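Local coordinates for serine--tRNA ligase, cytoplasmic (Candida albicans, PDB 3QO8), which attaches serine to tRNA(Ser) in two steps, first activating the amino acid with ATP and then transferring it to the acceptor end of the tRNA, at residues 105-117 against 339-351. Residues are numbered along the deposited sequence; the frame is centred on the assembly and turned at random.
Sequences INQVGNIVHESVV and IVSGELNNAAAKK. With MG (magnesium ion), chain E.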
loop_
_atom_site.group_PDB
_atom_site.type_symbol
_atom_site.label_atom_id
_atom_site.label_comp_id
_atom_site.label_asym_id
_atom_site.label_seq_id
_atom_site.Cartn_x
_atom_site.Cartn_y
_atom_site.Cartn_z
ATOM N N ILE A 105 28.428 8.435 15.313
ATOM C CA ILE A 105 28.436 6.983 15.390
ATOM C C ILE A 105 27.399 6.391 14.444
ATOM O O ILE A 105 27.622 5.346 13.826
ATOM C CB ILE A 105 28.197 6.501 16.816
ATOM C CG1 ILE A 105 29.416 6.852 17.683
ATOM C CG2 ILE A 105 27.903 5.009 16.831
ATOM C CD1 ILE A 105 29.192 6.653 19.154
ATOM N N ASN A 106 26.279 7.089 14.307
ATOM C CA ASN A 106 25.211 6.649 13.421
ATOM C C ASN A 106 25.634 6.562 11.957
ATOM O O ASN A 106 25.059 5.800 11.184
ATOM C CB ASN A 106 23.991 7.561 13.564
ATOM C CG ASN A 106 22.852 7.137 12.674
ATOM O OD1 ASN A 106 22.241 6.090 12.889
ATOM N ND2 ASN A 106 22.554 7.951 11.666
ATOM N N GLN A 107 26.635 7.347 11.584
ATOM C CA GLN A 107 27.136 7.345 10.215
ATOM C C GLN A 107 28.043 6.145 9.896
ATOM O O GLN A 107 28.244 5.813 8.730
ATOM C CB GLN A 107 27.894 8.639 9.926
ATOM C CG GLN A 107 27.082 9.899 10.099
ATOM C CD GLN A 107 27.878 11.129 9.738
ATOM O OE1 GLN A 107 28.493 11.190 8.673
ATOM N NE2 GLN A 107 27.889 12.111 10.629
ATOM N N VAL A 108 28.579 5.497 10.926
ATOM C CA VAL A 108 29.517 4.397 10.726
ATOM C C VAL A 108 28.795 3.083 10.421
ATOM O O VAL A 108 27.937 2.636 11.188
ATOM C CB VAL A 108 30.432 4.206 11.952
ATOM C CG1 VAL A 108 31.413 3.053 11.721
ATOM C CG2 VAL A 108 31.180 5.501 12.263
ATOM N N GLY A 109 29.149 2.470 9.298
ATOM C CA GLY A 109 28.577 1.193 8.912
ATOM C C GLY A 109 29.005 0.060 9.823
ATOM O O GLY A 109 29.993 0.160 10.546
ATOM N N ASN A 110 28.235 -1.022 9.799
ATOM C CA ASN A 110 28.544 -2.210 10.578
ATOM C C ASN A 110 29.925 -2.761 10.171
ATOM O O ASN A 110 30.393 -2.524 9.049
ATOM C CB ASN A 110 27.458 -3.261 10.331
ATOM C CG ASN A 110 27.380 -4.287 11.436
ATOM O OD1 ASN A 110 28.156 -4.250 12.381
ATOM N ND2 ASN A 110 26.417 -5.199 11.333
ATOM N N ILE A 111 30.577 -3.487 11.075
ATOM C CA ILE A 111 31.885 -4.075 10.766
ATOM C C ILE A 111 31.760 -5.132 9.686
ATOM O O ILE A 111 31.082 -6.145 9.869
ATOM C CB ILE A 111 32.525 -4.745 11.992
ATOM C CG1 ILE A 111 32.633 -3.754 13.152
ATOM C CG2 ILE A 111 33.898 -5.335 11.626
ATOM C CD1 ILE A 111 33.156 -2.427 12.733
ATOM N N VAL A 112 32.415 -4.898 8.557
ATOM C CA VAL A 112 32.407 -5.870 7.476
ATOM C C VAL A 112 33.100 -7.166 7.881
ATOM O O VAL A 112 34.245 -7.167 8.330
ATOM C CB VAL A 112 33.072 -5.320 6.207
ATOM C CG1 VAL A 112 33.051 -6.383 5.130
ATOM C CG2 VAL A 112 32.347 -4.063 5.751
ATOM N N HIS A 113 32.384 -8.267 7.710
ATOM C CA HIS A 113 32.886 -9.574 8.079
ATOM C C HIS A 113 34.152 -9.894 7.286
ATOM O O HIS A 113 34.248 -9.604 6.090
ATOM C CB HIS A 113 31.807 -10.626 7.843
ATOM C CG HIS A 113 32.129 -11.963 8.429
ATOM N ND1 HIS A 113 32.561 -13.024 7.663
ATOM C CD2 HIS A 113 32.093 -12.410 9.705
ATOM C CE1 HIS A 113 32.765 -14.071 8.440
ATOM N NE2 HIS A 113 32.487 -13.727 9.683
ATOM N N GLU A 114 35.132 -10.473 7.970
ATOM C CA GLU A 114 36.431 -10.772 7.361
ATOM C C GLU A 114 36.370 -11.614 6.095
ATOM O O GLU A 114 37.302 -11.602 5.292
ATOM C CB GLU A 114 37.346 -11.449 8.381
ATOM C CG GLU A 114 37.859 -10.506 9.452
ATOM C CD GLU A 114 38.794 -9.447 8.893
ATOM O OE1 GLU A 114 39.168 -9.552 7.703
ATOM O OE2 GLU A 114 39.158 -8.513 9.644
ATOM N N SER A 115 35.286 -12.351 5.911
ATOM C CA SER A 115 35.179 -13.220 4.747
ATOM C C SER A 115 34.720 -12.476 3.492
ATOM O O SER A 115 34.740 -13.043 2.411
ATOM C CB SER A 115 34.234 -14.381 5.027
ATOM O OG SER A 115 32.887 -13.936 5.033
ATOM N N VAL A 116 34.298 -11.222 3.638
ATOM C CA VAL A 116 33.799 -10.441 2.507
ATOM C C VAL A 116 34.939 -9.888 1.644
ATOM O O VAL A 116 35.911 -9.352 2.169
ATOM C CB VAL A 116 32.889 -9.273 2.981
ATOM C CG1 VAL A 116 32.472 -8.385 1.807
ATOM C CG2 VAL A 116 31.636 -9.817 3.701
ATOM N N VAL A 117 34.817 -10.028 0.325
ATOM C CA VAL A 117 35.806 -9.480 -0.605
ATOM C C VAL A 117 35.892 -7.963 -0.482
ATOM O O VAL A 117 34.878 -7.276 -0.528
ATOM C CB VAL A 117 35.478 -9.847 -2.069
ATOM C CG1 VAL A 117 36.390 -9.081 -3.041
ATOM C CG2 VAL A 117 35.615 -11.342 -2.277
ATOM N N ILE A 339 28.492 -10.421 -2.091
ATOM C CA ILE A 339 28.587 -9.015 -2.472
ATOM C C ILE A 339 29.836 -8.332 -1.900
ATOM O O ILE A 339 30.149 -8.483 -0.712
ATOM C CB ILE A 339 27.303 -8.242 -2.032
ATOM C CG1 ILE A 339 26.059 -8.878 -2.655
ATOM C CG2 ILE A 339 27.396 -6.772 -2.418
ATOM C CD1 ILE A 339 26.064 -8.874 -4.203
ATOM N N VAL A 340 30.532 -7.567 -2.740
ATOM C CA VAL A 340 31.766 -6.893 -2.324
ATOM C C VAL A 340 31.503 -5.855 -1.235
ATOM O O VAL A 340 30.407 -5.292 -1.157
ATOM C CB VAL A 340 32.486 -6.196 -3.512
ATOM C CG1 VAL A 340 33.009 -7.231 -4.506
ATOM C CG2 VAL A 340 31.550 -5.193 -4.196
ATOM N N SER A 341 32.518 -5.589 -0.419
ATOM C CA SER A 341 32.370 -4.676 0.719
ATOM C C SER A 341 31.794 -3.314 0.335
ATOM O O SER A 341 31.025 -2.733 1.091
ATOM C CB SER A 341 33.703 -4.485 1.438
ATOM O OG SER A 341 34.720 -4.091 0.523
ATOM N N GLY A 342 32.165 -2.814 -0.841
ATOM C CA GLY A 342 31.779 -1.476 -1.253
ATOM C C GLY A 342 30.320 -1.324 -1.630
ATOM O O GLY A 342 29.850 -0.211 -1.846
ATOM N N GLU A 343 29.607 -2.447 -1.692
ATOM C CA GLU A 343 28.196 -2.473 -2.055
ATOM C C GLU A 343 27.278 -2.909 -0.907
ATOM O O GLU A 343 26.097 -3.177 -1.120
ATOM C CB GLU A 343 27.996 -3.418 -3.242
ATOM C CG GLU A 343 28.660 -2.938 -4.511
ATOM C CD GLU A 343 27.875 -1.825 -5.168
ATOM O OE1 GLU A 343 26.684 -2.049 -5.469
ATOM O OE2 GLU A 343 28.439 -0.731 -5.370
ATOM N N LEU A 344 27.819 -3.002 0.302
ATOM C CA LEU A 344 26.997 -3.338 1.467
ATOM C C LEU A 344 26.353 -2.083 2.040
ATOM O O LEU A 344 27.016 -1.059 2.179
ATOM C CB LEU A 344 27.846 -3.999 2.564
ATOM C CG LEU A 344 28.539 -5.313 2.216
ATOM C CD1 LEU A 344 29.351 -5.817 3.405
ATOM C CD2 LEU A 344 27.510 -6.342 1.769
ATOM N N ASN A 345 25.072 -2.158 2.384
ATOM C CA ASN A 345 24.447 -1.072 3.142
ATOM C C ASN A 345 24.994 -1.063 4.571
ATOM O O ASN A 345 25.624 -2.037 4.985
ATOM C CB ASN A 345 22.905 -1.162 3.105
ATOM C CG ASN A 345 22.342 -2.280 3.983
ATOM O OD1 ASN A 345 22.965 -2.712 4.943
ATOM N ND2 ASN A 345 21.133 -2.728 3.661
ATOM N N ASN A 346 24.752 0.019 5.316
ATOM C CA ASN A 346 25.331 0.191 6.646
ATOM C C ASN A 346 25.065 -0.968 7.602
ATOM O O ASN A 346 25.916 -1.314 8.412
ATOM C CB ASN A 346 24.815 1.476 7.316
ATOM C CG ASN A 346 25.293 2.735 6.631
ATOM O OD1 ASN A 346 26.163 2.699 5.767
ATOM N ND2 ASN A 346 24.716 3.868 7.018
ATOM N N ALA A 347 23.873 -1.552 7.537
ATOM C CA ALA A 347 23.501 -2.551 8.532
ATOM C C ALA A 347 24.174 -3.905 8.303
ATOM O O ALA A 347 24.399 -4.653 9.249
ATOM C CB ALA A 347 21.956 -2.700 8.618
ATOM N N ALA A 348 24.509 -4.214 7.050
ATOM C CA ALA A 348 24.972 -5.552 6.701
ATOM C C ALA A 348 26.448 -5.762 7.012
ATOM O O ALA A 348 27.291 -4.982 6.574
ATOM C CB ALA A 348 24.703 -5.833 5.219
ATOM N N ALA A 349 26.752 -6.816 7.771
ATOM C CA ALA A 349 28.131 -7.247 7.963
ATOM C C ALA A 349 28.539 -8.190 6.827
ATOM O O ALA A 349 29.717 -8.306 6.513
ATOM C CB ALA A 349 28.311 -7.937 9.315
ATOM N N LYS A 350 27.554 -8.847 6.218
ATOM C CA LYS A 350 27.790 -9.770 5.106
ATOM C C LYS A 350 26.505 -9.901 4.314
ATOM O O LYS A 350 25.423 -9.961 4.908
ATOM C CB LYS A 350 28.193 -11.146 5.642
ATOM C CG LYS A 350 28.543 -12.177 4.566
ATOM C CD LYS A 350 28.910 -13.512 5.192
ATOM C CE LYS A 350 29.305 -14.543 4.134
ATOM N NZ LYS A 350 30.573 -14.206 3.404
ATOM N N LYS A 351 26.610 -9.968 2.988
ATOM C CA LYS A 351 25.429 -10.131 2.149
ATOM C C LYS A 351 25.664 -11.083 0.972
ATOM O O LYS A 351 26.697 -11.012 0.304
ATOM C CB LYS A 351 24.974 -8.773 1.625
ATOM C CG LYS A 351 23.703 -8.819 0.799
ATOM C CD LYS A 351 23.171 -7.422 0.599
ATOM C CE LYS A 351 23.483 -6.924 -0.787
ATOM N NZ LYS A 351 23.141 -5.491 -0.923
HETATM MG MG MG E . 27.759 1.116 1.746
HETATM O O HOH W 1 22.941 4.169 9.218
HETATM O O HOH W 2 29.882 -0.208 1.693
HETATM O O HOH W 3 28.215 1.681 4.186
HETATM O O HOH W 4 25.525 2.362 1.666
HETATM O O HOH W 5 28.541 3.348 1.189
#
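N110 grips the turn 345-348 twice: its backbone N donates to N346 O (2.7 Å) in the carbonyl plane, and its side-chain ND2 reaches A347 O (3.0 Å). CG stands anti to the backbone N (chi1 -158°), which lays the amide across the turn; A347 O lies close to the amide plane, although ND2 sits above the carbonyl plane rather than on a lone pair. ND2 also donates to T374 OG1, so both amide protons can be used, as suits asparagine in a buried place. G109 CA lies 4.1 Å from N346 CB, where the two backbones run close.

Farther along, H113 N binds A349 O (2.9 Å), and the small CB of A349 fits against I111 O. V116 turns its two branches to different neighbours: CG1, anti to the backbone N, rests on I339 O and S341 N, while CG2 lies against K350 CG (4.0 Å), the valine and the lysine chain running past one another in opposing senses. L344 CD1 meets V112 CG1 (4.1 Å) and also approaches V116 CG1, so that the three branched side chains form a small apolar cluster. The extended K350 chain bends only at its last torsion (chi4 66°), carrying NZ to S115 OG (2.8 Å), which is also hydrogen-bonded to H113 ND1, at the ring edge and in its plane. V117 O then takes S341 N almost head-on (175° at the oxygen).

The segment leaving helix 74-107 of the tRNA-binding arm is thus bonded to the catalytic core mainly through backbone groups. A magnesium ion on L344 O, with one of its waters donating to N346 OD1, ties the core loop further. K350 NZ lies 4.8 Å from H113 ND1, so the ammonium would probably disfavour a protonated imidazole.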